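Local atomic coordinates of 5'-Methylthioadenosine Nucleosidase (Arabidopsis thaliana, PDB entry 2H8G), a protein that belongs to the phosphorylase superfamily of nucleosidases and phosphorylases, forms a two-subunit assembly and binds adenine in a pocket of its mixed alpha/beta fold. Residues 130-142 and 152-164. Residues are numbered along the deposited sequence; the frame is centred on the assembly and turned at random.
Sequences VFLVSDVVFHDRR and GVGLRQAFSTPNL
Val136 and Arg156 form the hydrogen-bonded pair of a two-residue antiparallel ladder, a worked example of how a short edge strand is fastened by backbone bonds and finished by side chains. Val136 N reaches Arg156 O at 2.8 Å, and Arg156 N returns to Val136 O. Beyond the ladder, Ala158 N bonds to Ser134 O at one end and Phe138 N to Val153 O at the other, where Gly154, with positive phi, ends helix 148-153. A water donates to both Ser134 O and Ala158 O.

Asp135 and Gln157, the non-hydrogen-bonded pair of the ladder, also bond through their side chains. The Gln157 chain, folded back at chi2 (-71°), brings NE2 to 3.2 Å from Asp135 OD2, on its anti lone pair; carboxylate and amide planes stand 81° apart, and the bond is bent. The other oxygen, Asp135 OD1, forms a salt bridge with Arg174, so the carboxylate has two partners. Past the ladder's far end, Arg141 NE meets a lone pair of Gly152 O at 2.9 Å, nearly straight and in the guanidinium plane, while NH2 adds a weak second bond. Phe138 CE1 lies 3.5 Å above the centre of the guanidinium, so the ring covers one face while Gly152 O takes the edge; the ring's own edge faces Val153 O.

Apolar side chains fill in beside the bonds. Val137 CG1, anti to its carbonyl carbon (chi1 -63°), touches Leu155 CD1 at 3.6 Å, and Val137 CB packs alongside Val153 CG1. Farther along, Leu132 CD2 lies 3.9 Å from Leu164 CD2, with Thr161 OG1 a van der Waals neighbour.

Strand 130-138 turns a corner at Ser134: before it Phe131 bonds to strand 217-226, after it strand 156-157 pairs with the chain, and strand 171-177 runs parallel along both parts. Helix 203-212 packs against Val136, Phe138 and Arg156, while Arg142 forms salt bridges with Asp182 and Asp187 of the second subunit.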
loop_
_atom_site.group_PDB
_atom_site.type_symbol
_atom_site.label_atom_id
_atom_site.label_comp_id
_atom_site.label_asym_id
_atom_site.label_seq_id
_atom_site.Cartn_x
_atom_site.Cartn_y
_atom_site.Cartn_z
ATOM N N VAL A 130 -22.028 -14.009 -1.173
ATOM C CA VAL A 130 -20.586 -14.181 -1.131
ATOM C C VAL A 130 -20.191 -14.339 -2.591
ATOM O O VAL A 130 -20.529 -15.334 -3.232
ATOM C CB VAL A 130 -20.149 -15.422 -0.349
ATOM C CG1 VAL A 130 -18.624 -15.512 -0.359
ATOM C CG2 VAL A 130 -20.668 -15.344 1.082
ATOM N N PHE A 131 -19.497 -13.331 -3.104
ATOM C CA PHE A 131 -19.056 -13.279 -4.494
ATOM C C PHE A 131 -17.659 -13.819 -4.759
ATOM O O PHE A 131 -16.770 -13.730 -3.914
ATOM C CB PHE A 131 -19.048 -11.829 -4.987
ATOM C CG PHE A 131 -20.383 -11.304 -5.423
ATOM C CD1 PHE A 131 -21.377 -10.997 -4.497
ATOM C CD2 PHE A 131 -20.630 -11.071 -6.772
ATOM C CE1 PHE A 131 -22.595 -10.463 -4.916
ATOM C CE2 PHE A 131 -21.839 -10.539 -7.192
ATOM C CZ PHE A 131 -22.825 -10.235 -6.267
ATOM N N LEU A 132 -17.482 -14.352 -5.965
ATOM C CA LEU A 132 -16.183 -14.814 -6.430
ATOM C C LEU A 132 -15.850 -13.667 -7.393
ATOM O O LEU A 132 -16.644 -13.363 -8.279
ATOM C CB LEU A 132 -16.313 -16.125 -7.207
ATOM C CG LEU A 132 -15.006 -16.806 -7.610
ATOM C CD1 LEU A 132 -14.228 -17.213 -6.366
ATOM C CD2 LEU A 132 -15.327 -18.025 -8.456
ATOM N N VAL A 133 -14.705 -13.023 -7.221
ATOM C CA VAL A 133 -14.347 -11.892 -8.078
ATOM C C VAL A 133 -13.719 -12.273 -9.420
ATOM O O VAL A 133 -12.855 -13.142 -9.478
ATOM C CB VAL A 133 -13.380 -10.943 -7.327
ATOM C CG1 VAL A 133 -12.875 -9.851 -8.258
ATOM C CG2 VAL A 133 -14.090 -10.331 -6.130
ATOM N N SER A 134 -14.153 -11.603 -10.490
ATOM C CA SER A 134 -13.627 -11.848 -11.836
ATOM C C SER A 134 -12.320 -11.081 -12.046
ATOM O O SER A 134 -11.292 -11.665 -12.391
ATOM C CB SER A 134 -14.655 -11.427 -12.894
ATOM O OG SER A 134 -15.115 -10.104 -12.682
ATOM N N ASP A 135 -12.374 -9.766 -11.861
ATOM C CA ASP A 135 -11.191 -8.922 -11.972
ATOM C C ASP A 135 -11.310 -7.807 -10.950
ATOM O O ASP A 135 -12.371 -7.608 -10.357
ATOM C CB ASP A 135 -11.008 -8.352 -13.390
ATOM C CG ASP A 135 -12.248 -7.673 -13.926
ATOM O OD1 ASP A 135 -13.082 -7.206 -13.128
ATOM O OD2 ASP A 135 -12.373 -7.589 -15.167
ATOM N N VAL A 136 -10.219 -7.083 -10.744
ATOM C CA VAL A 136 -10.200 -6.034 -9.743
ATOM C C VAL A 136 -9.505 -4.772 -10.230
ATOM O O VAL A 136 -8.594 -4.830 -11.048
ATOM C CB VAL A 136 -9.503 -6.559 -8.467
ATOM C CG1 VAL A 136 -8.044 -6.899 -8.774
ATOM C CG2 VAL A 136 -9.623 -5.548 -7.350
ATOM N N VAL A 137 -9.960 -3.633 -9.725
ATOM C CA VAL A 137 -9.403 -2.334 -10.077
ATOM C C VAL A 137 -9.398 -1.430 -8.850
ATOM O O VAL A 137 -10.007 -1.766 -7.828
ATOM C CB VAL A 137 -10.261 -1.620 -11.159
ATOM C CG1 VAL A 137 -10.263 -2.424 -12.444
ATOM C CG2 VAL A 137 -11.689 -1.428 -10.659
ATOM N N PHE A 138 -8.693 -0.303 -8.955
ATOM C CA PHE A 138 -8.668 0.719 -7.898
ATOM C C PHE A 138 -9.533 1.867 -8.413
ATOM O O PHE A 138 -9.518 2.154 -9.609
ATOM C CB PHE A 138 -7.278 1.335 -7.683
ATOM C CG PHE A 138 -6.279 0.439 -7.013
ATOM C CD1 PHE A 138 -5.422 -0.347 -7.767
ATOM C CD2 PHE A 138 -6.147 0.433 -5.628
ATOM C CE1 PHE A 138 -4.436 -1.119 -7.157
ATOM C CE2 PHE A 138 -5.167 -0.336 -5.007
ATOM C CZ PHE A 138 -4.309 -1.111 -5.770
ATOM N N HIS A 139 -10.267 2.533 -7.526
ATOM C CA HIS A 139 -11.066 3.683 -7.948
ATOM C C HIS A 139 -10.554 4.990 -7.347
ATOM O O HIS A 139 -11.066 6.059 -7.676
ATOM C CB HIS A 139 -12.555 3.508 -7.603
ATOM C CG HIS A 139 -12.821 3.117 -6.181
ATOM N ND1 HIS A 139 -12.764 4.006 -5.127
ATOM C CD2 HIS A 139 -13.164 1.923 -5.647
ATOM C CE1 HIS A 139 -13.061 3.371 -4.004
ATOM N NE2 HIS A 139 -13.307 2.107 -4.293
ATOM N N ASP A 140 -9.533 4.925 -6.492
ATOM C CA ASP A 140 -9.012 6.135 -5.863
ATOM C C ASP A 140 -7.547 6.468 -6.135
ATOM O O ASP A 140 -6.911 7.181 -5.357
ATOM C CB ASP A 140 -9.259 6.080 -4.348
ATOM C CG ASP A 140 -8.415 5.026 -3.647
ATOM O OD1 ASP A 140 -7.881 4.121 -4.323
ATOM O OD2 ASP A 140 -8.304 5.102 -2.399
ATOM N N ARG A 141 -6.999 5.951 -7.232
ATOM C CA ARG A 141 -5.618 6.274 -7.589
ATOM C C ARG A 141 -5.744 6.976 -8.932
ATOM O O ARG A 141 -5.505 6.388 -9.989
ATOM C CB ARG A 141 -4.759 5.010 -7.709
ATOM C CG ARG A 141 -4.870 4.088 -6.503
ATOM C CD ARG A 141 -3.657 3.172 -6.383
ATOM N NE ARG A 141 -3.395 2.439 -7.613
ATOM C CZ ARG A 141 -2.357 1.624 -7.769
ATOM N NH1 ARG A 141 -1.501 1.448 -6.767
ATOM N NH2 ARG A 141 -2.159 1.004 -8.925
ATOM N N ARG A 142 -6.153 8.242 -8.869
ATOM C CA ARG A 142 -6.382 9.045 -10.065
ATOM C C ARG A 142 -5.153 9.812 -10.523
ATOM O O ARG A 142 -4.696 10.727 -9.851
ATOM C CB ARG A 142 -7.521 10.040 -9.812
ATOM C CG ARG A 142 -8.795 9.423 -9.216
ATOM C CD ARG A 142 -9.843 10.505 -8.949
ATOM N NE ARG A 142 -9.267 11.600 -8.172
ATOM C CZ ARG A 142 -9.249 11.668 -6.844
ATOM N NH1 ARG A 142 -9.800 10.707 -6.111
ATOM N NH2 ARG A 142 -8.629 12.681 -6.249
ATOM N N GLY A 152 -2.803 3.666 -12.427
ATOM C CA GLY A 152 -3.553 3.921 -11.210
ATOM C C GLY A 152 -4.739 2.984 -11.075
ATOM O O GLY A 152 -5.021 2.488 -9.983
ATOM N N VAL A 153 -5.450 2.740 -12.174
ATOM C CA VAL A 153 -6.603 1.847 -12.139
ATOM C C VAL A 153 -6.151 0.442 -11.759
ATOM O O VAL A 153 -6.857 -0.277 -11.051
ATOM C CB VAL A 153 -7.340 1.845 -13.501
ATOM C CG1 VAL A 153 -8.446 0.790 -13.522
ATOM C CG2 VAL A 153 -7.943 3.215 -13.731
ATOM N N GLY A 154 -4.977 0.050 -12.241
ATOM C CA GLY A 154 -4.422 -1.251 -11.900
ATOM C C GLY A 154 -5.287 -2.475 -12.121
ATOM O O GLY A 154 -5.409 -3.336 -11.239
ATOM N N LEU A 155 -5.879 -2.575 -13.302
ATOM C CA LEU A 155 -6.727 -3.715 -13.622
ATOM C C LEU A 155 -5.948 -5.023 -13.552
ATOM O O LEU A 155 -4.874 -5.148 -14.141
ATOM C CB LEU A 155 -7.311 -3.561 -15.031
ATOM C CG LEU A 155 -8.067 -4.776 -15.583
ATOM C CD1 LEU A 155 -9.347 -4.994 -14.796
ATOM C CD2 LEU A 155 -8.390 -4.541 -17.055
ATOM N N ARG A 156 -6.485 -5.992 -12.816
ATOM C CA ARG A 156 -5.859 -7.305 -12.718
ATOM C C ARG A 156 -6.950 -8.362 -12.673
ATOM O O ARG A 156 -8.013 -8.145 -12.097
ATOM C CB ARG A 156 -4.953 -7.387 -11.484
ATOM C CG ARG A 156 -3.766 -6.439 -11.603
ATOM C CD ARG A 156 -2.577 -6.837 -10.767
ATOM N NE ARG A 156 -1.362 -6.205 -11.281
ATOM C CZ ARG A 156 -1.168 -4.891 -11.345
ATOM N NH1 ARG A 156 -2.109 -4.054 -10.917
ATOM N NH2 ARG A 156 -0.040 -4.408 -11.848
ATOM N N GLN A 157 -6.703 -9.501 -13.311
ATOM C CA GLN A 157 -7.694 -10.569 -13.346
ATOM C C GLN A 157 -7.441 -11.557 -12.221
ATOM O O GLN A 157 -6.295 -11.852 -11.893
ATOM C CB GLN A 157 -7.624 -11.313 -14.684
ATOM C CG GLN A 157 -7.897 -10.461 -15.916
ATOM C CD GLN A 157 -9.348 -10.037 -16.037
ATOM O OE1 GLN A 157 -10.258 -10.855 -15.908
ATOM N NE2 GLN A 157 -9.570 -8.753 -16.299
ATOM N N ALA A 158 -8.515 -12.057 -11.622
ATOM C CA ALA A 158 -8.383 -13.047 -10.566
ATOM C C ALA A 158 -8.083 -14.369 -11.271
ATOM O O ALA A 158 -8.354 -14.514 -12.464
ATOM C CB ALA A 158 -9.686 -13.147 -9.772
ATOM N N PHE A 159 -7.517 -15.323 -10.543
ATOM C CA PHE A 159 -7.191 -16.621 -11.118
ATOM C C PHE A 159 -8.489 -17.298 -11.546
ATOM O O PHE A 159 -9.475 -17.271 -10.815
ATOM C CB PHE A 159 -6.468 -17.480 -10.082
ATOM C CG PHE A 159 -5.918 -18.759 -10.632
ATOM C CD1 PHE A 159 -4.821 -18.747 -11.485
ATOM C CD2 PHE A 159 -6.492 -19.978 -10.291
ATOM C CE1 PHE A 159 -4.296 -19.937 -11.994
ATOM C CE2 PHE A 159 -5.976 -21.171 -10.793
ATOM C CZ PHE A 159 -4.876 -21.149 -11.646
ATOM N N SER A 160 -8.482 -17.901 -12.729
ATOM C CA SER A 160 -9.666 -18.571 -13.253
ATOM C C SER A 160 -9.984 -19.868 -12.510
ATOM O O SER A 160 -9.148 -20.765 -12.426
ATOM C CB SER A 160 -9.477 -18.862 -14.744
ATOM O OG SER A 160 -10.661 -19.390 -15.314
ATOM N N THR A 161 -11.196 -19.957 -11.968
ATOM C CA THR A 161 -11.633 -21.149 -11.240
ATOM C C THR A 161 -13.026 -21.552 -11.733
ATOM O O THR A 161 -14.000 -21.545 -10.977
ATOM C CB THR A 161 -11.685 -20.890 -9.714
ATOM O OG1 THR A 161 -12.591 -19.815 -9.439
ATOM C CG2 THR A 161 -10.306 -20.526 -9.188
ATOM N N PRO A 162 -13.129 -21.928 -13.015
ATOM C CA PRO A 162 -14.396 -22.332 -13.629
ATOM C C PRO A 162 -15.120 -23.484 -12.938
ATOM O O PRO A 162 -16.339 -23.436 -12.764
ATOM C CB PRO A 162 -13.989 -22.672 -15.060
ATOM C CG PRO A 162 -12.593 -23.192 -14.889
ATOM C CD PRO A 162 -12.003 -22.179 -13.933
ATOM N N ASN A 163 -14.380 -24.516 -12.544
ATOM C CA ASN A 163 -14.999 -25.661 -11.881
ATOM C C ASN A 163 -15.525 -25.307 -10.497
ATOM O O ASN A 163 -16.574 -25.800 -10.077
ATOM C CB ASN A 163 -14.012 -26.828 -11.781
ATOM C CG ASN A 163 -13.647 -27.397 -13.135
ATOM O OD1 ASN A 163 -14.509 -27.574 -13.995
ATOM N ND2 ASN A 163 -12.370 -27.702 -13.326
ATOM N N LEU A 164 -14.797 -24.453 -9.785
ATOM C CA LEU A 164 -15.215 -24.032 -8.454
ATOM C C LEU A 164 -16.544 -23.299 -8.567
ATOM O O LEU A 164 -17.468 -23.539 -7.795
ATOM C CB LEU A 164 -14.160 -23.104 -7.837
ATOM C CG LEU A 164 -14.406 -22.517 -6.442
ATOM C CD1 LEU A 164 -13.097 -21.956 -5.901
ATOM C CD2 LEU A 164 -15.460 -21.420 -6.495
HETATM O O HOH W 1 -11.295 -14.471 -13.073
HETATM O O HOH W 2 -1.341 -1.563 -9.421
#